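Local coordinates for protein saframycin Mx1 synthetase B (Legionella pneumophila subsp. pneumophila, PDB 3KXW) that belongs to the AMP-binding (ANL) enzyme superfamily and holds 5'-O-[(S)-(dodecanoyloxy)(hydroxy)phosphoryl]adenosine in its ligand pocket, at residues A[329-334]-A[436-441]; A[380-385]-A[403-408]; A[183-188]-A[411-416]. All blocks are in the same frame, centred on the assembly; numbering follows the deposited sequence.

Contact 1 of 3, residues A[329-334]-A[436-441]; sequences LAEATL and IYLRTG. With 1ZZ (5'-O-[(S)-(dodecanoyloxy)(hydroxy)phosphoryl]adenosine), chain B.
L438 pushes both of its methyls into the turn formed by 329-334. Its CD1 lands on CB of E331 at 3.5 Å, the two side chains crossing at about a right angle, and its CD2 packs against CB of A332 at 3.8 Å. The same CD2 meets CD1 of L329 at 4.1 Å, tip to tip. L438 reaches this far because its CG lies anti to the backbone N (chi1 163°), which carries the fork off the strand toward the turn. The other branch of L329, CD2, rests on CB of T440 at 3.9 Å, coming in across the threonine rather than along it. T440 turns CB and CG2 to L329, while its OG1 is hydrogen-bonded to I402 O and D442 N. The chain of E331 bends at chi2 (88°) and turns the carboxylate away from L438, to where OE2 is hydrogen-bonded to Y413 OH. A water bonded to R439 O also reaches that OE2, but weakly.

Behind this layer lies a short 3-10 segment at 330-331, with A332 N bonded to L329 O and T333 N to A330 O. A330 N, at the start of this segment, donates to O3 of 1ZZ at 3.0 Å. L329 CB stands 3.5 Å from C13 of 1ZZ, so this one residue touches the ligand with its root and the strand with its tip. Farther along, L334 CD1 packs 3.5 Å from C11 of the acyl chain. Strand 438-440 is itself held by backbone bonds to strand 400-405. Two sequence signatures of the ANL superfamily meet here: one carries L329-A330-E331, the other T440-G441 and the ligand-binding D442.

Contact 2 of 3, residues A[380-385]-A[403-408]; sequences IQEVKI and WVQSNS
An antiparallel beta ladder joins 380-385 to 403-408, part of the curled sheet that is consistent with the distorted beta-barrel of the ANL large domain. The short strands 382-385 and 403-405 run at 155° to each other. K384 and W403 form a hydrogen-bonded pair with two good bonds: K384 N to W403 O and W403 N to K384 O, each 2.8 Å. V383 and V404 make the non-hydrogen-bonded pair next to it. At E382 and Q405 the ladder loosens: Q405 N reaches E382 O at 3.0 Å, but the return bond from E382 N to Q405 O is weak.

V383 and V404 share one face of the sheet, where V383 lies against V336 and T337 of strand 335-338. E382, K384, W403 and Q405 line the other. There E382 and Q405 run side by side, pointing the same way, and E382 OE2 is bonded to Y437 OH. The indole of W403 leads away from the partner strand, and its NE1 is bonded to E401.

Beyond the last pair, side chains take over from backbone. Q381 extends past CG and lays its amide against S406 and S408, while NE2 binds the carbonyls of A332 and L335, which fixes the amide's orientation. NE2 also passes 3.5 Å from CB of S408, whose hydroxyl is turned to D194. S406 OG donates to Q381 OE1 at 2.7 Å. It comes from above the carbonyl plane, with a C=O...donor angle of 105°. The same OG closes an ST turn by accepting from S408 N at 2.9 Å.

Contact 3 of 3, residues A[183-188]-A[411-416]; sequences KGVMVS and KGYWNQ
The ring of Y413 carries the aliphatic part of K183 on one face. CD lies over that face, offset toward the rim and 3.9 Å from the ring centroid, and CB is 3.5 Å from Y413 CD1. At the edge of the ring, near its plane, sit V185 CG2 and G184 O. The ammonium of K183 is too distant for more than a weak cation-pi attraction; its NZ goes to S178 and E419 instead, and to a water shared with Q416 OE1. The ring of Y413, its hydroxyl bonded to E331, meets F424 edge-to-face.

The indole of W414 has CG of M186, a selenomethionine, in plane at its edge. Bent at chi3 (60°), the chain of M186 brings CE 3.8 Å from W414 CE3, an oblique approach; the selenium is 5.3 Å from the centroid of the six-membered ring, also oblique, in a Met-aromatic contact.

K183 and G184 finish the glycine-rich, P-loop-like signature of ANL enzymes, and the chain continues as strand 184-188, which pairs with 169-174 along one edge. Against its other edge comes 411-416, with a single beta bridge between V185 and Y413. W414 N gives G184 O a bond of 2.8 Å, M186 N gives G412 O one of 3.0 Å, and K411 N reaches M186 O at 3.2 Å. G412, with phi 145°, has a backbone shape suited to glycine. From Y413 the chain makes a type II turn to Q416, the N-cap position of helix 417-424. A second water ties this turn back to the strand, accepting from G184 N and Q416 NE2 and donating to W414 O.

Reading from the N terminus, strand 184-188 meets 411-416 only much later in the chain, so contact 3 closes a loop of more than 220 residues. Within it the chain makes the turn 329-334, whose own partner, 436-441, comes only after that loop has closed; contacts 1 and 3 therefore cross. Contact 2, a short-range pairing of 380-385 with 403-408, nests inside both loops. Strands 400-405 and 438-440 are neighbours in one sheet, which joins contacts 1 and 2, and T333 OG1 reaches S408 O between them. V185 packs on A330, bringing the two-stranded sheet of contact 3 up to the ligand-binding turn.

Contact 1 of 3, residues A[329-334]-A[436-441]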
loop_
_atom_site.group_PDB
_atom_site.type_symbol
_atom_site.label_atom_id
_atom_site.label_comp_id
_atom_site.label_asym_id
_atom_site.label_seq_id
_atom_site.Cartn_x
_atom_site.Cartn_y
_atom_site.Cartn_z
ATOM N N LEU A 329 -7.572 -4.397 4.630
ATOM C CA LEU A 329 -6.669 -3.707 5.552
ATOM C C LEU A 329 -5.725 -4.697 6.208
ATOM O O LEU A 329 -5.996 -5.896 6.238
ATOM C CB LEU A 329 -7.393 -2.881 6.612
ATOM C CG LEU A 329 -8.702 -3.198 7.352
ATOM C CD1 LEU A 329 -9.351 -4.573 7.111
ATOM C CD2 LEU A 329 -8.686 -2.771 8.831
ATOM N N ALA A 330 -4.629 -4.181 6.746
ATOM C CA ALA A 330 -3.568 -5.039 7.272
ATOM C C ALA A 330 -4.082 -5.904 8.419
ATOM O O ALA A 330 -3.640 -7.028 8.590
ATOM C CB ALA A 330 -2.412 -4.203 7.734
ATOM N N GLU A 331 -5.009 -5.351 9.201
ATOM C CA GLU A 331 -5.572 -6.047 10.373
ATOM C C GLU A 331 -6.338 -7.306 9.971
ATOM O O GLU A 331 -6.571 -8.199 10.792
ATOM C CB GLU A 331 -6.464 -5.104 11.199
ATOM C CG GLU A 331 -5.679 -4.079 12.012
ATOM C CD GLU A 331 -5.383 -2.806 11.235
ATOM O OE1 GLU A 331 -5.443 -2.844 9.977
ATOM O OE2 GLU A 331 -5.099 -1.759 11.879
ATOM N N ALA A 332 -6.744 -7.368 8.702
ATOM C CA ALA A 332 -7.394 -8.562 8.175
ATOM C C ALA A 332 -6.489 -9.274 7.168
ATOM O O ALA A 332 -6.961 -9.981 6.270
ATOM C CB ALA A 332 -8.730 -8.218 7.552
ATOM N N THR A 333 -5.182 -9.105 7.369
ATOM C CA THR A 333 -4.140 -9.608 6.497
ATOM C C THR A 333 -4.110 -8.829 5.197
ATOM O O THR A 333 -3.169 -8.090 4.947
ATOM C CB THR A 333 -4.225 -11.149 6.275
ATOM O OG1 THR A 333 -4.125 -11.801 7.546
ATOM C CG2 THR A 333 -3.097 -11.610 5.442
ATOM N N LEU A 334 -5.151 -8.957 4.378
ATOM C CA LEU A 334 -5.239 -8.075 3.220
ATOM C C LEU A 334 -6.647 -8.022 2.679
ATOM O O LEU A 334 -7.385 -7.097 2.986
ATOM C CB LEU A 334 -4.268 -8.487 2.115
ATOM C CG LEU A 334 -4.200 -7.503 0.932
ATOM C CD1 LEU A 334 -3.565 -6.184 1.357
ATOM C CD2 LEU A 334 -3.416 -8.149 -0.205
ATOM N N ILE A 436 -16.389 -12.647 17.779
ATOM C CA ILE A 436 -15.562 -11.454 17.953
ATOM C C ILE A 436 -15.138 -10.898 16.593
ATOM O O ILE A 436 -14.850 -11.643 15.669
ATOM C CB ILE A 436 -14.303 -11.710 18.806
ATOM C CG1 ILE A 436 -13.323 -12.637 18.073
ATOM C CG2 ILE A 436 -14.676 -12.240 20.204
ATOM C CD1 ILE A 436 -13.968 -13.860 17.395
ATOM N N TYR A 437 -15.103 -9.582 16.478
ATOM C CA TYR A 437 -14.917 -8.969 15.170
ATOM C C TYR A 437 -13.768 -7.971 15.169
ATOM O O TYR A 437 -13.486 -7.332 16.190
ATOM C CB TYR A 437 -16.195 -8.226 14.770
ATOM C CG TYR A 437 -17.345 -9.157 14.442
ATOM C CD1 TYR A 437 -18.201 -9.618 15.434
ATOM C CD2 TYR A 437 -17.572 -9.564 13.140
ATOM C CE1 TYR A 437 -19.249 -10.469 15.130
ATOM C CE2 TYR A 437 -18.617 -10.415 12.828
ATOM C CZ TYR A 437 -19.450 -10.861 13.828
ATOM O OH TYR A 437 -20.478 -11.713 13.499
ATOM N N LEU A 438 -13.132 -7.829 14.010
ATOM C CA LEU A 438 -12.242 -6.714 13.770
ATOM C C LEU A 438 -13.041 -5.456 13.474
ATOM O O LEU A 438 -13.866 -5.421 12.547
ATOM C CB LEU A 438 -11.317 -7.028 12.596
ATOM C CG LEU A 438 -10.585 -5.870 11.926
ATOM C CD1 LEU A 438 -9.566 -5.242 12.889
ATOM C CD2 LEU A 438 -9.920 -6.428 10.669
ATOM N N ARG A 439 -12.803 -4.421 14.258
ATOM C CA ARG A 439 -13.392 -3.112 14.002
ATOM C C ARG A 439 -12.456 -2.283 13.101
ATOM O O ARG A 439 -11.373 -1.904 13.522
ATOM C CB ARG A 439 -13.668 -2.397 15.332
ATOM C CG ARG A 439 -14.723 -3.115 16.217
ATOM C CD ARG A 439 -15.179 -2.253 17.424
ATOM N NE ARG A 439 -15.932 -1.056 17.036
ATOM C CZ ARG A 439 -16.555 -0.249 17.898
ATOM N NH1 ARG A 439 -16.522 -0.506 19.206
ATOM N NH2 ARG A 439 -17.211 0.813 17.465
ATOM N N THR A 440 -12.868 -2.003 11.863
ATOM C CA THR A 440 -11.927 -1.427 10.902
ATOM C C THR A 440 -11.696 0.071 11.039
ATOM O O THR A 440 -10.705 0.605 10.528
ATOM C CB THR A 440 -12.371 -1.716 9.466
ATOM O OG1 THR A 440 -13.624 -1.055 9.210
ATOM C CG2 THR A 440 -12.559 -3.225 9.285
ATOM N N GLY A 441 -12.634 0.763 11.670
ATOM C CA GLY A 441 -12.605 2.216 11.650
ATOM C C GLY A 441 -13.179 2.811 10.378
ATOM O O GLY A 441 -13.271 4.027 10.247
HETATM P P 1ZZ B . -3.781 -0.688 4.993
HETATM C C1 1ZZ B . -2.833 -9.878 -6.351
HETATM N N1 1ZZ B . -9.125 1.371 2.076
HETATM O O1 1ZZ B . -4.896 -0.749 1.932
HETATM C C2 1ZZ B . -3.284 -8.538 -5.754
HETATM N N2 1ZZ B . -9.411 -0.195 0.507
HETATM O O2 1ZZ B . -3.885 -1.806 3.766
HETATM C C3 1ZZ B . -4.403 -8.715 -4.720
HETATM N N3 1ZZ B . -11.119 2.929 1.387
HETATM O O3 1ZZ B . -3.803 -1.382 6.264
HETATM C C4 1ZZ B . -4.532 -7.466 -3.836
HETATM N N4 1ZZ B . -12.283 2.065 -0.539
HETATM O O4 1ZZ B . -2.399 0.125 4.807
HETATM C C5 1ZZ B . -5.882 -7.389 -3.102
HETATM N N5 1ZZ B . -11.798 0.042 -1.601
HETATM O O5 1ZZ B . -5.019 0.425 4.903
HETATM C C6 1ZZ B . -5.947 -6.049 -2.357
HETATM O O6 1ZZ B . -7.178 1.712 3.575
HETATM C C7 1ZZ B . -7.228 -5.560 -1.635
HETATM O O7 1ZZ B . -9.452 2.723 5.084
HETATM C C8 1ZZ B . -7.262 -4.143 -1.029
HETATM O O8 1ZZ B . -8.900 0.671 6.357
HETATM C C9 1ZZ B . -6.596 -4.172 0.356
HETATM C C10 1ZZ B . -5.927 -2.839 0.769
HETATM C C11 1ZZ B . -5.071 -3.101 2.040
HETATM C C12 1ZZ B . -4.978 -1.792 2.848
HETATM C C13 1ZZ B . -6.368 0.012 4.851
HETATM C C14 1ZZ B . -7.202 1.129 4.742
HETATM C C15 1ZZ B . -8.711 0.804 5.040
HETATM C C16 1ZZ B . -9.386 1.790 4.478
HETATM C C17 1ZZ B . -8.636 1.948 3.247
HETATM C C18 1ZZ B . -8.669 0.117 1.501
HETATM C C19 1ZZ B . -10.407 0.907 0.348
HETATM C C20 1ZZ B . -10.257 1.782 1.299
HETATM C C21 1ZZ B . -12.062 3.099 0.492
HETATM C C22 1ZZ B . -11.558 1.073 -0.623
HETATM O O HOH W 1 -8.173 -1.511 13.109
#

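Contact 2 of 3, residues A[380-385]-A[403-408]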
loop_
_atom_site.group_PDB
_atom_site.type_symbol
_atom_site.label_atom_id
_atom_site.label_comp_id
_atom_site.label_asym_id
_atom_site.label_seq_id
_atom_site.Cartn_x
_atom_site.Cartn_y
_atom_site.Cartn_z
ATOM N N ILE A 380 -15.634 -11.332 0.961
ATOM C CA ILE A 380 -14.872 -12.563 0.834
ATOM C C ILE A 380 -14.556 -13.068 2.232
ATOM O O ILE A 380 -14.682 -14.258 2.494
ATOM C CB ILE A 380 -13.595 -12.324 0.026
ATOM C CG1 ILE A 380 -13.968 -11.946 -1.411
ATOM C CG2 ILE A 380 -12.666 -13.556 0.076
ATOM C CD1 ILE A 380 -12.853 -11.284 -2.191
ATOM N N GLN A 381 -14.130 -12.164 3.125
ATOM C CA GLN A 381 -14.189 -12.422 4.550
ATOM C C GLN A 381 -15.589 -12.030 4.986
ATOM O O GLN A 381 -16.232 -11.243 4.314
ATOM C CB GLN A 381 -13.153 -11.593 5.313
ATOM C CG GLN A 381 -11.720 -11.860 4.837
ATOM C CD GLN A 381 -10.665 -11.277 5.763
ATOM O OE1 GLN A 381 -10.784 -11.331 6.999
ATOM N NE2 GLN A 381 -9.632 -10.706 5.171
ATOM N N GLU A 382 -16.071 -12.575 6.103
ATOM C CA GLU A 382 -17.376 -12.152 6.618
ATOM C C GLU A 382 -17.356 -10.662 6.989
ATOM O O GLU A 382 -16.470 -10.218 7.724
ATOM C CB GLU A 382 -17.810 -12.989 7.825
ATOM C CG GLU A 382 -19.067 -12.398 8.526
ATOM C CD GLU A 382 -19.465 -13.146 9.812
ATOM O OE1 GLU A 382 -19.151 -14.349 9.926
ATOM O OE2 GLU A 382 -20.094 -12.527 10.696
ATOM N N VAL A 383 -18.343 -9.905 6.500
ATOM C CA VAL A 383 -18.439 -8.463 6.747
ATOM C C VAL A 383 -19.797 -8.133 7.374
ATOM O O VAL A 383 -20.835 -8.533 6.850
ATOM C CB VAL A 383 -18.330 -7.657 5.422
ATOM C CG1 VAL A 383 -18.778 -6.199 5.632
ATOM C CG2 VAL A 383 -16.919 -7.717 4.872
ATOM N N LYS A 384 -19.795 -7.458 8.516
ATOM C CA LYS A 384 -21.018 -6.919 9.097
ATOM C C LYS A 384 -20.956 -5.399 9.203
ATOM O O LYS A 384 -19.898 -4.830 9.453
ATOM C CB LYS A 384 -21.277 -7.520 10.489
ATOM C CG LYS A 384 -21.838 -8.918 10.429
ATOM C CD LYS A 384 -22.246 -9.390 11.814
ATOM C CE LYS A 384 -22.744 -10.838 11.786
ATOM N NZ LYS A 384 -23.666 -11.047 10.656
ATOM N N ILE A 385 -22.088 -4.735 8.998
ATOM C CA ILE A 385 -22.154 -3.294 9.166
ATOM C C ILE A 385 -22.812 -3.059 10.514
ATOM O O ILE A 385 -23.983 -3.394 10.711
ATOM C CB ILE A 385 -22.957 -2.583 8.046
ATOM C CG1 ILE A 385 -22.504 -3.033 6.656
ATOM C CG2 ILE A 385 -22.839 -1.065 8.181
ATOM C CD1 ILE A 385 -21.035 -2.639 6.312
ATOM N N TRP A 403 -17.287 -4.180 10.174
ATOM C CA TRP A 403 -16.707 -5.194 11.062
ATOM C C TRP A 403 -16.390 -6.465 10.268
ATOM O O TRP A 403 -17.169 -6.878 9.400
ATOM C CB TRP A 403 -17.691 -5.540 12.204
ATOM C CG TRP A 403 -17.801 -4.476 13.248
ATOM C CD1 TRP A 403 -17.577 -3.148 13.087
ATOM C CD2 TRP A 403 -18.186 -4.657 14.625
ATOM N NE1 TRP A 403 -17.780 -2.483 14.279
ATOM C CE2 TRP A 403 -18.163 -3.389 15.234
ATOM C CE3 TRP A 403 -18.566 -5.770 15.390
ATOM C CZ2 TRP A 403 -18.465 -3.200 16.588
ATOM C CZ3 TRP A 403 -18.876 -5.585 16.728
ATOM C CH2 TRP A 403 -18.832 -4.309 17.312
ATOM N N VAL A 404 -15.268 -7.100 10.589
ATOM C CA VAL A 404 -14.781 -8.228 9.799
ATOM C C VAL A 404 -14.506 -9.435 10.673
ATOM O O VAL A 404 -14.036 -9.281 11.792
ATOM C CB VAL A 404 -13.491 -7.841 9.061
ATOM C CG1 VAL A 404 -12.971 -9.004 8.229
ATOM C CG2 VAL A 404 -13.746 -6.603 8.199
ATOM N N GLN A 405 -14.795 -10.628 10.159
ATOM C CA GLN A 405 -14.419 -11.879 10.836
ATOM C C GLN A 405 -13.986 -12.948 9.849
ATOM O O GLN A 405 -14.666 -13.178 8.850
ATOM C CB GLN A 405 -15.578 -12.420 11.710
ATOM C CG GLN A 405 -15.357 -13.868 12.170
ATOM C CD GLN A 405 -16.431 -14.350 13.135
ATOM O OE1 GLN A 405 -17.625 -14.377 12.804
ATOM N NE2 GLN A 405 -16.013 -14.738 14.336
ATOM N N SER A 406 -12.854 -13.594 10.123
ATOM C CA SER A 406 -12.440 -14.773 9.372
ATOM C C SER A 406 -11.079 -15.237 9.878
ATOM O O SER A 406 -10.447 -14.575 10.705
ATOM C CB SER A 406 -12.319 -14.473 7.863
ATOM O OG SER A 406 -11.035 -13.921 7.547
ATOM N N ASN A 407 -10.610 -16.355 9.346
ATOM C CA ASN A 407 -9.287 -16.857 9.697
ATOM C C ASN A 407 -8.138 -15.946 9.217
ATOM O O ASN A 407 -6.970 -16.168 9.559
ATOM C CB ASN A 407 -9.116 -18.269 9.155
ATOM C CG ASN A 407 -9.869 -19.311 9.983
ATOM O OD1 ASN A 407 -10.190 -20.385 9.491
ATOM N ND2 ASN A 407 -10.153 -18.986 11.234
ATOM N N SER A 408 -8.463 -14.934 8.412
ATOM C CA SER A 408 -7.461 -13.944 7.977
ATOM C C SER A 408 -7.319 -12.788 8.961
ATOM O O SER A 408 -6.420 -11.958 8.826
ATOM C CB SER A 408 -7.813 -13.376 6.570
ATOM O OG SER A 408 -7.614 -14.357 5.548
#

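Contact 3 of 3, residues A[183-188]-A[411-416]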
loop_
_atom_site.group_PDB
_atom_site.type_symbol
_atom_site.label_atom_id
_atom_site.label_comp_id
_atom_site.label_asym_id
_atom_site.label_seq_id
_atom_site.Cartn_x
_atom_site.Cartn_y
_atom_site.Cartn_z
ATOM N N LYS A 183 1.644 0.894 14.459
ATOM C CA LYS A 183 0.959 -0.363 14.800
ATOM C C LYS A 183 1.481 -1.497 13.941
ATOM O O LYS A 183 1.334 -1.469 12.714
ATOM C CB LYS A 183 -0.550 -0.229 14.568
ATOM C CG LYS A 183 -1.260 0.748 15.498
ATOM C CD LYS A 183 -2.706 0.945 14.998
ATOM C CE LYS A 183 -3.653 1.407 16.100
ATOM N NZ LYS A 183 -3.403 2.833 16.449
ATOM N N GLY A 184 2.124 -2.471 14.582
ATOM C CA GLY A 184 2.650 -3.643 13.904
ATOM C C GLY A 184 1.668 -4.794 13.997
ATOM O O GLY A 184 1.523 -5.442 15.046
ATOM N N VAL A 185 0.957 -5.027 12.904
ATOM C CA VAL A 185 -0.061 -6.065 12.869
ATOM C C VAL A 185 0.600 -7.445 12.868
ATOM O O VAL A 185 1.486 -7.722 12.054
ATOM C CB VAL A 185 -0.956 -5.909 11.627
ATOM C CG1 VAL A 185 -1.940 -7.080 11.531
ATOM C CG2 VAL A 185 -1.664 -4.533 11.663
HETATM N N MSE A 186 0.183 -8.296 13.801
HETATM C CA MSE A 186 0.786 -9.613 13.958
HETATM C C MSE A 186 0.088 -10.616 13.047
HETATM O O MSE A 186 -0.995 -11.087 13.367
HETATM C CB MSE A 186 0.649 -10.042 15.421
HETATM C CG MSE A 186 1.208 -8.977 16.360
HETATM SE SE MSE A 186 0.582 -9.213 18.225
HETATM C CE MSE A 186 1.280 -10.955 18.602
ATOM N N VAL A 187 0.711 -10.918 11.910
ATOM C CA VAL A 187 0.118 -11.855 10.944
ATOM C C VAL A 187 0.659 -13.256 11.176
ATOM O O VAL A 187 1.862 -13.495 11.047
ATOM C CB VAL A 187 0.420 -11.412 9.497
ATOM C CG1 VAL A 187 -0.281 -12.329 8.477
ATOM C CG2 VAL A 187 -0.035 -9.984 9.327
ATOM N N SER A 188 -0.223 -14.178 11.555
ATOM C CA SER A 188 0.215 -15.548 11.836
ATOM C C SER A 188 0.422 -16.316 10.537
ATOM O O SER A 188 0.002 -15.869 9.479
ATOM C CB SER A 188 -0.813 -16.281 12.722
ATOM O OG SER A 188 -1.985 -16.574 11.984
ATOM N N LYS A 411 -3.843 -11.250 14.756
ATOM C CA LYS A 411 -3.796 -11.549 16.172
ATOM C C LYS A 411 -3.761 -10.312 17.100
ATOM O O LYS A 411 -4.005 -10.412 18.301
ATOM C CB LYS A 411 -2.569 -12.453 16.425
ATOM C CG LYS A 411 -2.269 -12.753 17.900
ATOM C CD LYS A 411 -3.471 -13.317 18.623
ATOM C CE LYS A 411 -3.061 -13.920 19.964
ATOM N NZ LYS A 411 -4.237 -14.560 20.644
ATOM N N GLY A 412 -3.453 -9.148 16.562
ATOM C CA GLY A 412 -3.382 -7.955 17.385
ATOM C C GLY A 412 -2.279 -7.046 16.881
ATOM O O GLY A 412 -1.734 -7.264 15.812
ATOM N N TYR A 413 -1.959 -6.024 17.657
ATOM C CA TYR A 413 -0.839 -5.155 17.369
ATOM C C TYR A 413 0.292 -5.502 18.334
ATOM O O TYR A 413 0.062 -5.606 19.546
ATOM C CB TYR A 413 -1.237 -3.700 17.593
ATOM C CG TYR A 413 -2.385 -3.217 16.729
ATOM C CD1 TYR A 413 -2.284 -3.178 15.339
ATOM C CD2 TYR A 413 -3.550 -2.757 17.313
ATOM C CE1 TYR A 413 -3.351 -2.703 14.563
ATOM C CE2 TYR A 413 -4.598 -2.290 16.559
ATOM C CZ TYR A 413 -4.501 -2.265 15.183
ATOM O OH TYR A 413 -5.584 -1.773 14.464
ATOM N N TRP A 414 1.504 -5.651 17.804
ATOM C CA TRP A 414 2.643 -6.043 18.637
ATOM C C TRP A 414 2.822 -5.122 19.844
ATOM O O TRP A 414 3.011 -3.929 19.687
ATOM C CB TRP A 414 3.939 -6.081 17.825
ATOM C CG TRP A 414 5.043 -6.681 18.624
ATOM C CD1 TRP A 414 6.017 -6.022 19.315
ATOM C CD2 TRP A 414 5.260 -8.071 18.845
ATOM N NE1 TRP A 414 6.836 -6.926 19.950
ATOM C CE2 TRP A 414 6.392 -8.191 19.680
ATOM C CE3 TRP A 414 4.604 -9.224 18.423
ATOM C CZ2 TRP A 414 6.896 -9.431 20.092
ATOM C CZ3 TRP A 414 5.111 -10.465 18.827
ATOM C CH2 TRP A 414 6.245 -10.550 19.659
ATOM N N ASN A 415 2.724 -5.690 21.040
ATOM C CA ASN A 415 3.024 -4.947 22.262
ATOM C C ASN A 415 2.160 -3.689 22.464
ATOM O O ASN A 415 2.624 -2.699 23.015
ATOM C CB ASN A 415 4.515 -4.563 22.268
ATOM C CG ASN A 415 4.996 -4.156 23.639
ATOM O OD1 ASN A 415 4.579 -4.735 24.633
ATOM N ND2 ASN A 415 5.855 -3.133 23.707
ATOM N N GLN A 416 0.917 -3.732 21.999
ATOM C CA GLN A 416 -0.036 -2.636 22.196
ATOM C C GLN A 416 -1.374 -3.229 22.628
ATOM O O GLN A 416 -2.308 -3.365 21.827
ATOM C CB GLN A 416 -0.197 -1.773 20.937
ATOM C CG GLN A 416 1.072 -0.989 20.538
ATOM C CD GLN A 416 0.794 0.158 19.587
ATOM O OE1 GLN A 416 -0.041 1.014 19.868
ATOM N NE2 GLN A 416 1.519 0.205 18.472
HETATM O O HOH W 2 -0.967 2.868 18.093
HETATM O O HOH W 3 2.725 -2.242 17.424
#